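PDB 4DA2: sugar fermentation stimulation protein homolog from Pyrococcus furiosus, which probably binds DNA and may act as a nuclease, pairing an OB fold with a calcium-binding PD-(D/E)xK domain. Local coordinates for residues Pro12-Arg17 with Leu25-Glu30; Arg31-Leu36 with Thr63-Leu68; Phe70-Lys75 with Gly176-Val181; Ala170-Ile175 with Ala204-Arg209; Ile208-Leu213 with Gly225-Glu230. The protein carries 1 engineered substitution. All blocks are in the same frame, centred on the assembly; numbering follows the deposited sequence.

Contact 1 (Pro12-Arg17 with Leu25-Glu30); sequences PCIFLR and LVRIKE
Cys13 and Val26 pack on the buried side of this antiparallel strand pair. Cys13 SG reaches Val26 CB at 3.8 Å, and Cys13 CB lies against Ile28 CG1 at 3.6 Å. Phe15 sits beside them and crosses Val26 at about a right angle, with ring atom CD1 4.2 Å from Val26 CG1. Leu67 of strand 65-72 touches both Cys13 and Phe15, so this face belongs to the core. The other face is looser and more open to solvent. There Ile14 and Arg27 run side by side, and the Ile14 CD1 methyl only skims Arg27 CG. Arg17 is exposed; its CG is wedged between backbone N and carbonyl carbon (chi1 71°). The extended chain lays one guanidinium face over the Leu25 CD1 methyl, 3.6 Å from Arg17 NH2. Ile14 N to Arg27 O and Arg27 N to Ile14 O join the backbones, each at 2.8 Å. Further on, Leu25 O takes two donors, Leu16 N at 2.9 Å and Arg17 N at 3.3 Å. Leu25 N returns a nearly straight bond to Arg17 O. Two residues thus face one, a classic beta bulge in the first hairpin of the N-terminal OB-fold domain.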
# COMPACT_ATOMS: atom_id res chain seq x y z
N PRO A 12 16.44 -12.82 2.89
CA PRO A 12 16.79 -11.82 3.91
C PRO A 12 18.02 -11.05 3.44
O PRO A 12 18.86 -11.60 2.72
CB PRO A 12 17.12 -12.66 5.16
CG PRO A 12 17.39 -14.03 4.64
CD PRO A 12 16.60 -14.20 3.38
N CYS A 13 18.11 -9.78 3.81
CA CYS A 13 19.22 -8.93 3.42
C CYS A 13 19.42 -7.89 4.51
O CYS A 13 18.55 -7.74 5.39
CB CYS A 13 18.93 -8.26 2.06
SG CYS A 13 17.59 -7.04 2.10
N ILE A 14 20.58 -7.23 4.50
CA ILE A 14 20.83 -6.11 5.39
C ILE A 14 20.69 -4.83 4.60
O ILE A 14 21.36 -4.66 3.56
CB ILE A 14 22.24 -6.18 6.07
CG1 ILE A 14 22.41 -7.52 6.80
CG2 ILE A 14 22.45 -4.95 6.99
CD1 ILE A 14 23.85 -7.85 7.18
N PHE A 15 19.85 -3.93 5.08
CA PHE A 15 19.73 -2.64 4.44
C PHE A 15 20.97 -1.80 4.72
O PHE A 15 21.37 -1.65 5.88
CB PHE A 15 18.48 -1.89 4.90
CG PHE A 15 18.26 -0.62 4.15
CD1 PHE A 15 17.77 -0.64 2.86
CD2 PHE A 15 18.57 0.62 4.73
CE1 PHE A 15 17.60 0.57 2.13
CE2 PHE A 15 18.39 1.80 4.02
CZ PHE A 15 17.91 1.78 2.72
N LEU A 16 21.59 -1.29 3.66
CA LEU A 16 22.81 -0.48 3.83
C LEU A 16 22.48 0.99 3.71
O LEU A 16 22.70 1.76 4.67
CB LEU A 16 23.88 -0.89 2.79
CG LEU A 16 24.30 -2.36 2.92
CD1 LEU A 16 25.28 -2.77 1.82
CD2 LEU A 16 24.88 -2.68 4.30
N ARG A 17 21.94 1.39 2.56
CA ARG A 17 21.59 2.80 2.36
C ARG A 17 20.65 3.04 1.18
O ARG A 17 20.60 2.28 0.22
CB ARG A 17 22.84 3.70 2.27
CG ARG A 17 23.66 3.53 1.01
CD ARG A 17 24.97 4.34 1.08
NE ARG A 17 25.81 4.08 -0.10
CZ ARG A 17 25.77 4.76 -1.24
NH1 ARG A 17 24.91 5.76 -1.41
NH2 ARG A 17 26.60 4.45 -2.23
N LEU A 25 20.72 0.18 -1.64
CA LEU A 25 21.76 -0.86 -1.58
C LEU A 25 21.54 -1.73 -0.35
O LEU A 25 21.29 -1.23 0.75
CB LEU A 25 23.16 -0.22 -1.53
CG LEU A 25 23.57 0.63 -2.72
CD1 LEU A 25 24.90 1.31 -2.50
CD2 LEU A 25 23.58 -0.24 -4.02
N VAL A 26 21.66 -3.05 -0.55
CA VAL A 26 21.49 -4.04 0.49
C VAL A 26 22.64 -5.05 0.41
O VAL A 26 23.26 -5.23 -0.65
CB VAL A 26 20.13 -4.81 0.38
CG1 VAL A 26 18.95 -3.81 0.38
CG2 VAL A 26 20.09 -5.67 -0.84
N ARG A 27 22.90 -5.73 1.52
CA ARG A 27 23.83 -6.84 1.55
C ARG A 27 23.03 -8.14 1.57
O ARG A 27 22.19 -8.34 2.43
CB ARG A 27 24.74 -6.73 2.77
CG ARG A 27 25.29 -8.03 3.34
CD ARG A 27 26.77 -8.20 3.08
NE ARG A 27 27.53 -6.96 3.25
CZ ARG A 27 28.52 -6.59 2.44
NH1 ARG A 27 28.83 -7.36 1.41
NH2 ARG A 27 29.15 -5.44 2.63
N ILE A 28 23.30 -8.99 0.59
CA ILE A 28 22.79 -10.34 0.53
C ILE A 28 23.99 -11.28 0.51
O ILE A 28 24.68 -11.38 -0.50
CB ILE A 28 21.92 -10.59 -0.72
CG1 ILE A 28 20.69 -9.65 -0.75
CG2 ILE A 28 21.50 -12.04 -0.77
CD1 ILE A 28 20.00 -9.54 -2.12
N LYS A 29 24.23 -11.96 1.63
CA LYS A 29 25.39 -12.84 1.79
C LYS A 29 26.69 -12.04 1.58
O LYS A 29 26.92 -11.02 2.23
CB LYS A 29 25.32 -14.03 0.82
CG LYS A 29 24.06 -14.89 0.92
CD LYS A 29 24.16 -15.92 2.03
CE LYS A 29 22.88 -16.71 2.19
NZ LYS A 29 22.62 -17.64 1.05
N GLU A 30 27.54 -12.48 0.65
CA GLU A 30 28.82 -11.79 0.46
C GLU A 30 28.65 -10.48 -0.32
O GLU A 30 29.55 -9.62 -0.32
CB GLU A 30 29.80 -12.70 -0.26
CG GLU A 30 30.20 -13.95 0.53
CD GLU A 30 29.20 -15.09 0.42
OE1 GLU A 30 28.40 -15.12 -0.55
OE2 GLU A 30 29.21 -15.97 1.31

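Contact 2 (Arg31-Leu36 with Thr63-Leu68); sequences RIERAL and TRYILL
Arg31 comes near Tyr65, its NH2 4.5 Å from Tyr65 OH. Glu33 lies at the centre of a salt-bridge network. Its OE1 is 3.6 Å from Arg64 NH1, with carboxylate and guanidinium planes 63° apart, while its OE2 makes a long ion pair with Arg31. The bend at chi2 (-76°) also brings Glu33 CD to 3.7 Å from Tyr65 CE2. A glutamine here would probably leave Arg31 and Arg64, whose guanidinium groups lie close together, without the charge between them. Arg34 lays one guanidinium face over the Thr63 CG2 methyl. Ala35 CB packs on Leu67 CB at 4.1 Å. Leu36 carries the backbone pairing: its N gives a straight 2.8 Å bond to Tyr65 O, and its O accepts from Leu67 N. Its CD1 methyl rests 3.4 Å from Thr63 OG1, a buried hydroxyl with no polar partner. In the OB-domain sheet, strand 31-36 lies between strands 23-28 and 65-72, and the latter also pairs with strand 52-57.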
# COMPACT_ATOMS: atom_id res chain seq x y z
N ARG A 31 27.50 -10.34 -0.98
CA ARG A 31 27.33 -9.31 -2.03
C ARG A 31 26.64 -8.03 -1.57
O ARG A 31 25.71 -8.07 -0.77
CB ARG A 31 26.58 -9.91 -3.23
CG ARG A 31 27.37 -11.00 -3.93
CD ARG A 31 26.61 -11.61 -5.11
NE ARG A 31 25.68 -12.66 -4.73
CZ ARG A 31 25.12 -13.50 -5.59
NH1 ARG A 31 25.39 -13.44 -6.89
NH2 ARG A 31 24.27 -14.41 -5.14
N ILE A 32 27.11 -6.88 -2.07
CA ILE A 32 26.33 -5.65 -2.05
C ILE A 32 25.52 -5.55 -3.34
O ILE A 32 26.08 -5.59 -4.44
CB ILE A 32 27.20 -4.38 -1.82
CG1 ILE A 32 27.95 -4.48 -0.49
CG2 ILE A 32 26.31 -3.12 -1.84
CD1 ILE A 32 28.91 -3.32 -0.21
N GLU A 33 24.19 -5.43 -3.22
CA GLU A 33 23.34 -5.47 -4.39
C GLU A 33 22.42 -4.26 -4.48
O GLU A 33 21.93 -3.77 -3.48
CB GLU A 33 22.44 -6.71 -4.35
CG GLU A 33 23.19 -8.03 -4.49
CD GLU A 33 23.62 -8.30 -5.91
OE1 GLU A 33 23.29 -7.49 -6.82
OE2 GLU A 33 24.30 -9.31 -6.13
N ARG A 34 22.19 -3.81 -5.71
CA ARG A 34 21.18 -2.78 -5.99
C ARG A 34 19.77 -3.38 -5.92
O ARG A 34 19.51 -4.41 -6.55
CB ARG A 34 21.45 -2.16 -7.37
CG ARG A 34 20.94 -0.75 -7.55
CD ARG A 34 21.35 -0.20 -8.91
NE ARG A 34 20.78 1.10 -9.20
CZ ARG A 34 20.46 1.50 -10.42
NH1 ARG A 34 20.62 0.69 -11.45
NH2 ARG A 34 19.95 2.71 -10.60
N ALA A 35 18.88 -2.76 -5.14
CA ALA A 35 17.53 -3.27 -4.95
C ALA A 35 16.52 -2.17 -5.24
O ALA A 35 16.66 -1.05 -4.78
CB ALA A 35 17.35 -3.79 -3.50
N LEU A 36 15.51 -2.50 -6.04
CA LEU A 36 14.47 -1.56 -6.38
C LEU A 36 13.59 -1.25 -5.17
O LEU A 36 13.26 -2.13 -4.40
CB LEU A 36 13.58 -2.17 -7.47
CG LEU A 36 12.87 -1.18 -8.37
CD1 LEU A 36 13.88 -0.46 -9.27
CD2 LEU A 36 11.81 -1.89 -9.23
N THR A 63 17.30 -3.50 -12.67
CA THR A 63 17.72 -4.01 -11.36
C THR A 63 17.24 -5.46 -11.20
O THR A 63 16.17 -5.80 -11.70
CB THR A 63 17.22 -3.09 -10.23
OG1 THR A 63 15.79 -3.11 -10.17
CG2 THR A 63 17.68 -1.65 -10.47
N ARG A 64 18.06 -6.29 -10.54
CA ARG A 64 17.80 -7.72 -10.40
C ARG A 64 17.09 -8.10 -9.10
O ARG A 64 16.74 -9.26 -8.91
CB ARG A 64 19.10 -8.53 -10.49
CG ARG A 64 20.01 -8.19 -11.66
CD ARG A 64 20.80 -9.40 -12.21
NE ARG A 64 21.14 -10.45 -11.24
CZ ARG A 64 21.95 -10.32 -10.19
NH1 ARG A 64 22.50 -9.15 -9.89
NH2 ARG A 64 22.20 -11.36 -9.40
N TYR A 65 16.92 -7.13 -8.19
CA TYR A 65 16.23 -7.41 -6.93
C TYR A 65 15.22 -6.34 -6.61
O TYR A 65 15.40 -5.19 -6.95
CB TYR A 65 17.23 -7.49 -5.78
CG TYR A 65 18.17 -8.66 -5.90
CD1 TYR A 65 17.85 -9.89 -5.32
CD2 TYR A 65 19.37 -8.54 -6.60
CE1 TYR A 65 18.72 -10.97 -5.43
CE2 TYR A 65 20.24 -9.61 -6.71
CZ TYR A 65 19.91 -10.82 -6.13
OH TYR A 65 20.77 -11.88 -6.24
N ILE A 66 14.13 -6.75 -5.95
CA ILE A 66 13.16 -5.81 -5.40
C ILE A 66 13.21 -5.92 -3.87
O ILE A 66 13.15 -7.03 -3.31
CB ILE A 66 11.74 -6.13 -5.90
CG1 ILE A 66 11.71 -6.17 -7.43
CG2 ILE A 66 10.73 -5.10 -5.41
CD1 ILE A 66 10.52 -6.90 -7.95
N LEU A 67 13.37 -4.78 -3.20
CA LEU A 67 13.26 -4.76 -1.73
C LEU A 67 11.77 -4.70 -1.36
O LEU A 67 11.13 -3.65 -1.51
CB LEU A 67 14.01 -3.55 -1.17
CG LEU A 67 13.98 -3.25 0.33
CD1 LEU A 67 14.50 -4.45 1.13
CD2 LEU A 67 14.81 -1.99 0.59
N LEU A 68 11.21 -5.83 -0.92
CA LEU A 68 9.77 -5.93 -0.70
C LEU A 68 9.28 -5.39 0.62
O LEU A 68 8.14 -4.95 0.72
CB LEU A 68 9.27 -7.37 -0.82
CG LEU A 68 9.52 -8.08 -2.15
CD1 LEU A 68 9.09 -9.50 -1.94
CD2 LEU A 68 8.75 -7.39 -3.28

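Contact 3 (Phe70-Lys75 with Gly176-Val181); sequences FEDHGK and GALPNV
Pro179 meets Asp72 and Lys75 at the two ends of a tight turn. The Asp72 side chain runs at a slant to that of Pro179. With CG anti to the backbone N (chi1 -171°), Asp72 OD2 lies 3.3 Å from Pro179 CD. The carbonyl Asp72 O is equally close, 3.3 Å from Pro179 CG. Leu178 adds one methyl, its CD2 3.7 Å from Asp72 OD2. This oxygen therefore rests on apolar carbons, but its charge is met by Arg138, which forms a salt bridge with it. Arg138 also donates to the carbonyls of Pro179 and Asn180, so one guanidinium ties the aspartate to the loop. Residues Asp72 to Lys75 form a type I' beta turn, the connection of the hairpin made by strands 65-72 and 75-78. It sets the N-terminal OB domain against a loop of the PD-(D/E)xK domain. Lys75 slides past Pro179 in the opposite direction. Its CB and CG touch Pro179 CB, both at 3.9 Å, and the bend at chi2 (-76°) then turns the rest of the chain away. His73 gives only its CB to the contact, 4.0 Å from Asn180 OD1. Gly74 sits at backbone angles that would jam a CB against the preceding carbonyl. Its N donates to Glu71 OE2 at 2.9 Å, meeting that oxygen from above the carboxylate plane.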
# COMPACT_ATOMS: atom_id res chain seq x y z
N PHE A 70 10.52 -5.11 5.28
CA PHE A 70 11.45 -5.13 6.38
C PHE A 70 10.93 -5.99 7.53
O PHE A 70 9.72 -6.16 7.73
CB PHE A 70 11.68 -3.70 6.90
CG PHE A 70 12.52 -2.85 5.97
CD1 PHE A 70 13.89 -2.72 6.21
CD2 PHE A 70 11.96 -2.18 4.89
CE1 PHE A 70 14.70 -1.94 5.37
CE2 PHE A 70 12.77 -1.38 4.04
CZ PHE A 70 14.13 -1.27 4.29
N GLU A 71 11.86 -6.49 8.32
CA GLU A 71 11.51 -7.26 9.50
C GLU A 71 10.78 -6.32 10.42
O GLU A 71 11.19 -5.16 10.60
CB GLU A 71 12.79 -7.81 10.17
CG GLU A 71 12.56 -8.70 11.41
CD GLU A 71 12.21 -7.93 12.69
OE1 GLU A 71 12.57 -6.73 12.80
OE2 GLU A 71 11.59 -8.54 13.60
N ASP A 72 9.69 -6.80 11.00
CA ASP A 72 8.88 -5.96 11.87
C ASP A 72 8.17 -6.91 12.81
O ASP A 72 7.34 -7.71 12.37
CB ASP A 72 7.88 -5.12 11.05
CG ASP A 72 7.18 -4.07 11.88
OD1 ASP A 72 7.69 -3.71 12.95
OD2 ASP A 72 6.12 -3.56 11.44
N HIS A 73 8.57 -6.85 14.08
CA HIS A 73 7.97 -7.66 15.12
C HIS A 73 7.87 -9.16 14.77
O HIS A 73 6.89 -9.83 15.09
CB HIS A 73 6.62 -7.05 15.55
CG HIS A 73 6.76 -5.65 16.06
ND1 HIS A 73 7.71 -5.29 17.00
CD2 HIS A 73 6.10 -4.51 15.75
CE1 HIS A 73 7.62 -4.00 17.25
NE2 HIS A 73 6.65 -3.50 16.51
N GLY A 74 8.92 -9.67 14.14
CA GLY A 74 9.00 -11.08 13.83
C GLY A 74 8.34 -11.48 12.53
O GLY A 74 8.44 -12.62 12.08
N LYS A 75 7.65 -10.53 11.91
CA LYS A 75 6.99 -10.77 10.63
C LYS A 75 7.67 -9.82 9.64
O LYS A 75 8.78 -9.30 9.91
CB LYS A 75 5.46 -10.46 10.74
CG LYS A 75 4.68 -11.16 11.87
CD LYS A 75 4.40 -12.63 11.57
CE LYS A 75 3.30 -13.28 12.47
NZ LYS A 75 3.66 -13.34 13.92
N GLY A 176 -2.66 -1.26 5.20
CA GLY A 176 -1.90 -1.25 6.45
C GLY A 176 -1.09 -2.53 6.49
O GLY A 176 -1.37 -3.46 7.28
N ALA A 177 -0.09 -2.59 5.61
CA ALA A 177 0.76 -3.76 5.45
C ALA A 177 1.85 -3.88 6.52
O ALA A 177 3.02 -4.18 6.21
CB ALA A 177 1.40 -3.79 4.05
N LEU A 178 1.45 -3.65 7.78
CA LEU A 178 2.31 -3.81 8.96
C LEU A 178 1.69 -4.89 9.82
O LEU A 178 0.47 -4.92 9.94
CB LEU A 178 2.26 -2.54 9.83
CG LEU A 178 2.86 -1.22 9.37
CD1 LEU A 178 2.57 -0.16 10.38
CD2 LEU A 178 4.35 -1.32 9.13
N PRO A 179 2.51 -5.74 10.45
CA PRO A 179 1.94 -6.63 11.47
C PRO A 179 1.54 -5.80 12.70
O PRO A 179 2.01 -4.66 12.88
CB PRO A 179 3.12 -7.57 11.81
CG PRO A 179 4.35 -6.70 11.55
CD PRO A 179 3.98 -5.88 10.34
N ASN A 180 0.67 -6.38 13.52
CA ASN A 180 0.25 -5.80 14.81
C ASN A 180 -0.26 -4.36 14.76
O ASN A 180 0.17 -3.50 15.53
CB ASN A 180 1.35 -5.96 15.88
CG ASN A 180 1.83 -7.39 15.99
OD1 ASN A 180 2.69 -7.82 15.22
ND2 ASN A 180 1.25 -8.15 16.92
N VAL A 181 -1.16 -4.10 13.84
CA VAL A 181 -1.92 -2.87 13.87
C VAL A 181 -3.37 -3.29 13.74
O VAL A 181 -3.66 -4.32 13.13
CB VAL A 181 -1.53 -1.87 12.71
CG1 VAL A 181 -0.19 -1.19 12.97
CG2 VAL A 181 -1.58 -2.56 11.34

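Contact 4 (Ala170-Ile175 with Ala204-Arg209); sequences AMIVFI and AGVEIR
Glu207 O accepts the 2.8 Å bond from Ile172 N. Three more backbone bonds alternate along the parallel strands: Glu207 N to Ala170 O, Arg209 N to Ile172 O and Phe174 N to Arg209 O. A water links the ends, accepting from Ala170 N and donating to Gly205 O. On one face Ile172 and Ile208 lie side by side, with Ile172 CG2 3.5 Å from Ile208 CG1. Ile208 CG2 meets the edge of the Phe174 ring in its plane, 3.8 Å from Phe174 CE2. Leu160 and Leu202, from helices 151-165 and 192-204, cover this side. On the opposite face Met171 crosses Arg209 at about a right angle. A chi1 of -177° swings Met171 CG away from its own N, and a bend at chi3 sets its CE methyl over one guanidinium face, 3.9 Å from Arg209 NE. Arg209 NH2 donates to Glu207 OE1 at 2.8 Å, Arg209 NH1 to Ile208 O at 3.1 Å, and Arg209 NE pairs with Glu99. A leucine in place of Arg209 would probably leave Glu207 and Glu99 without their shared counter-charge. The chemistry thus differs by face: apolar under the helices, and on the other a guanidinium held by two carboxylates and a carbonyl.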
# COMPACT_ATOMS: atom_id res chain seq x y z
N ALA A 170 -16.87 6.05 -5.54
CA ALA A 170 -15.45 6.23 -5.35
C ALA A 170 -15.04 5.66 -3.99
O ALA A 170 -15.79 5.78 -3.00
CB ALA A 170 -15.08 7.71 -5.45
N MET A 171 -13.85 5.07 -3.95
CA MET A 171 -13.31 4.43 -2.72
C MET A 171 -11.81 4.63 -2.61
O MET A 171 -11.08 4.56 -3.62
CB MET A 171 -13.61 2.92 -2.71
CG MET A 171 -13.14 2.22 -1.44
SD MET A 171 -13.50 0.45 -1.46
CE MET A 171 -15.19 0.55 -0.91
N ILE A 172 -11.35 4.93 -1.39
CA ILE A 172 -9.93 4.86 -1.07
C ILE A 172 -9.69 3.75 -0.06
O ILE A 172 -10.41 3.62 0.93
CB ILE A 172 -9.30 6.24 -0.63
CG1 ILE A 172 -7.78 6.16 -0.48
CG2 ILE A 172 -9.95 6.80 0.66
CD1 ILE A 172 -7.13 7.53 -0.40
N VAL A 173 -8.68 2.94 -0.35
CA VAL A 173 -8.35 1.81 0.51
C VAL A 173 -6.92 1.97 0.98
O VAL A 173 -5.99 1.95 0.15
CB VAL A 173 -8.50 0.48 -0.22
CG1 VAL A 173 -8.12 -0.69 0.73
CG2 VAL A 173 -9.94 0.28 -0.77
N PHE A 174 -6.73 2.08 2.30
CA PHE A 174 -5.39 2.13 2.87
C PHE A 174 -4.90 0.70 3.17
O PHE A 174 -5.58 -0.09 3.83
CB PHE A 174 -5.40 3.03 4.13
CG PHE A 174 -5.73 4.45 3.82
CD1 PHE A 174 -4.76 5.29 3.28
CD2 PHE A 174 -7.03 4.94 3.97
CE1 PHE A 174 -5.05 6.62 2.95
CE2 PHE A 174 -7.33 6.29 3.66
CZ PHE A 174 -6.34 7.11 3.13
N ILE A 175 -3.73 0.38 2.65
CA ILE A 175 -3.15 -0.94 2.85
C ILE A 175 -2.17 -0.84 4.03
O ILE A 175 -1.02 -0.38 3.89
CB ILE A 175 -2.43 -1.45 1.56
CG1 ILE A 175 -3.39 -1.38 0.35
CG2 ILE A 175 -1.92 -2.86 1.79
CD1 ILE A 175 -4.68 -2.24 0.48
N ALA A 204 -18.18 13.95 1.32
CA ALA A 204 -18.61 14.00 -0.06
C ALA A 204 -19.19 12.69 -0.55
O ALA A 204 -19.89 12.67 -1.57
CB ALA A 204 -17.45 14.45 -0.99
N GLY A 205 -18.93 11.59 0.17
CA GLY A 205 -19.42 10.27 -0.25
C GLY A 205 -18.33 9.30 -0.69
O GLY A 205 -18.64 8.19 -1.14
N VAL A 206 -17.05 9.71 -0.59
CA VAL A 206 -15.96 8.77 -0.92
C VAL A 206 -15.88 7.72 0.19
O VAL A 206 -15.78 8.07 1.38
CB VAL A 206 -14.58 9.44 -1.05
CG1 VAL A 206 -13.47 8.38 -1.37
CG2 VAL A 206 -14.60 10.57 -2.09
N GLU A 207 -15.95 6.45 -0.19
CA GLU A 207 -15.87 5.38 0.84
C GLU A 207 -14.42 5.20 1.24
O GLU A 207 -13.50 5.20 0.39
CB GLU A 207 -16.46 4.08 0.31
CG GLU A 207 -17.95 4.21 -0.07
CD GLU A 207 -18.89 4.33 1.14
OE1 GLU A 207 -18.64 3.67 2.16
OE2 GLU A 207 -19.91 5.07 1.06
N ILE A 208 -14.18 5.10 2.55
CA ILE A 208 -12.81 4.91 3.05
C ILE A 208 -12.70 3.54 3.77
O ILE A 208 -13.49 3.25 4.67
CB ILE A 208 -12.35 6.04 3.98
CG1 ILE A 208 -12.34 7.38 3.22
CG2 ILE A 208 -10.98 5.68 4.58
CD1 ILE A 208 -12.04 8.60 4.12
N ARG A 209 -11.72 2.73 3.37
CA ARG A 209 -11.49 1.42 4.02
C ARG A 209 -10.00 1.34 4.34
O ARG A 209 -9.17 2.05 3.73
CB ARG A 209 -11.83 0.25 3.08
CG ARG A 209 -13.27 0.26 2.50
CD ARG A 209 -14.37 -0.03 3.53
NE ARG A 209 -15.69 0.03 2.88
CZ ARG A 209 -16.50 1.08 2.92
NH1 ARG A 209 -16.17 2.16 3.63
NH2 ARG A 209 -17.67 1.04 2.29
O HOH W 1 -18.65 6.71 -3.47

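Contact 5 (Ile208-Leu213 with Gly225-Glu230); sequences IRALGL and GELGVE
Ala210 CB packs against two side chains of the returning strand, Leu227 CB and Val229 CG2, each at 4.0 Å. The pair is an antiparallel beta hairpin, strands 207-215 and 220-229, in the large sheet of the PD-(D/E)xK domain. Val229 crosses Ile208 at about a right angle. Its CG1 touches Ile208 CG2, while its CG2 rests on Ala210. Leu227 reaches along the backbone instead: CG lies 3.7 Å from Gly212 N, and CD1 lies 3.8 Å from Leu211 O. A side chain on Gly212 would run into Leu227 CD2, so the leucine occupies the space beside the bare backbone. On the other face the Leu211 and Glu226 side chains cross at a slant, Leu211 CD2 3.9 Å from Glu226 CG. Glu226 and Arg209 lie side by side with their flat groups nearly parallel, 12° apart, but their charged atoms do not meet; Arg209 is paired with Glu99 and Glu207. In the next shell, Phe184 of strand 183-186 backs Ala210. Phe88 and Ile91 of helix 81-93 cover Leu211. Two backbone bonds hold the strands in place. Leu227 N donates to Ala210 O at 2.8 Å, coming from above the carbonyl plane. Gly212 N gives Gly225 O a bond of the same length, almost straight at 177°.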
# COMPACT_ATOMS: atom_id res chain seq x y z
N ILE A 208 -14.18 5.10 2.55
CA ILE A 208 -12.81 4.91 3.05
C ILE A 208 -12.70 3.54 3.77
O ILE A 208 -13.49 3.25 4.67
CB ILE A 208 -12.35 6.04 3.98
CG1 ILE A 208 -12.34 7.38 3.22
CG2 ILE A 208 -10.98 5.68 4.58
CD1 ILE A 208 -12.04 8.60 4.12
N ARG A 209 -11.72 2.73 3.37
CA ARG A 209 -11.49 1.42 4.02
C ARG A 209 -10.00 1.34 4.34
O ARG A 209 -9.17 2.05 3.73
CB ARG A 209 -11.83 0.25 3.08
CG ARG A 209 -13.27 0.26 2.50
CD ARG A 209 -14.37 -0.03 3.53
NE ARG A 209 -15.69 0.03 2.88
CZ ARG A 209 -16.50 1.08 2.92
NH1 ARG A 209 -16.17 2.16 3.63
NH2 ARG A 209 -17.67 1.04 2.29
N ALA A 210 -9.67 0.48 5.29
CA ALA A 210 -8.27 0.17 5.61
C ALA A 210 -8.15 -1.33 5.92
O ALA A 210 -8.96 -1.89 6.64
CB ALA A 210 -7.79 1.01 6.78
N LEU A 211 -7.10 -1.95 5.38
CA LEU A 211 -6.90 -3.39 5.52
C LEU A 211 -5.59 -3.71 6.20
O LEU A 211 -4.59 -3.05 5.93
CB LEU A 211 -6.88 -4.02 4.14
CG LEU A 211 -8.02 -3.67 3.18
CD1 LEU A 211 -7.74 -4.29 1.81
CD2 LEU A 211 -9.35 -4.16 3.74
N GLY A 212 -5.59 -4.71 7.08
CA GLY A 212 -4.35 -5.15 7.73
C GLY A 212 -3.76 -6.32 6.98
O GLY A 212 -4.45 -7.30 6.67
N LEU A 213 -2.46 -6.21 6.68
CA LEU A 213 -1.74 -7.23 5.94
C LEU A 213 -0.33 -7.33 6.50
O LEU A 213 0.16 -6.37 7.09
CB LEU A 213 -1.64 -6.87 4.45
CG LEU A 213 -2.87 -7.08 3.57
CD1 LEU A 213 -3.87 -5.92 3.70
CD2 LEU A 213 -2.41 -7.24 2.15
N GLY A 225 -7.81 -8.77 7.91
CA GLY A 225 -9.14 -8.19 7.92
C GLY A 225 -9.07 -6.67 7.89
O GLY A 225 -7.99 -6.07 7.64
N GLU A 226 -10.19 -6.02 8.18
CA GLU A 226 -10.20 -4.55 8.15
C GLU A 226 -9.66 -3.93 9.43
O GLU A 226 -9.73 -4.51 10.52
CB GLU A 226 -11.60 -4.00 7.88
CG GLU A 226 -12.13 -4.34 6.51
CD GLU A 226 -13.52 -3.74 6.28
OE1 GLU A 226 -13.72 -2.53 6.57
OE2 GLU A 226 -14.39 -4.47 5.77
N LEU A 227 -9.14 -2.71 9.30
CA LEU A 227 -8.67 -1.94 10.43
C LEU A 227 -9.74 -0.89 10.75
O LEU A 227 -10.47 -0.44 9.84
CB LEU A 227 -7.36 -1.22 10.09
CG LEU A 227 -6.18 -2.05 9.53
CD1 LEU A 227 -5.01 -1.15 9.14
CD2 LEU A 227 -5.73 -3.07 10.56
N GLY A 228 -9.84 -0.52 12.03
CA GLY A 228 -10.79 0.50 12.45
C GLY A 228 -10.32 1.87 11.98
O GLY A 228 -9.27 2.32 12.37
N VAL A 229 -11.14 2.49 11.13
CA VAL A 229 -10.84 3.77 10.51
C VAL A 229 -11.22 4.96 11.38
O VAL A 229 -12.37 5.08 11.82
CB VAL A 229 -11.58 3.87 9.16
CG1 VAL A 229 -11.38 5.23 8.55
CG2 VAL A 229 -11.05 2.77 8.18
N GLU A 230 -10.24 5.82 11.62
CA GLU A 230 -10.48 7.15 12.23
C GLU A 230 -10.04 8.25 11.25
O GLU A 230 -8.94 8.18 10.67
CB GLU A 230 -9.71 7.31 13.55
CG GLU A 230 -10.04 6.24 14.56
CD GLU A 230 -9.27 6.39 15.85
OE1 GLU A 230 -8.63 7.42 16.06
OE2 GLU A 230 -9.33 5.43 16.65

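Overall arrangement
Contacts 1 and 2 come first along the chain and share the OB-domain sheet, where strands 23-28 and 31-36 are neighbours. Their centres are 8 Å apart. Contacts 4 and 5 lie in the sheet of the PD-(D/E)xK domain. Their centres are 10 Å apart and both use strand 207-215. Strand 65-72 connects contact 3 to contact 2. Along the chain the segments of contacts 3 and 4 alternate, and contact 5 starts on the strand where contact 4 ends. Gly176, at the end of strand 169-176, probably forms backbone bonds with Leu211 and Leu213 of contact 5. The centres of contacts 1 and 4 are about 36 Å apart, on opposite sides of the chain's centre. Contact 3 is where the two domains meet.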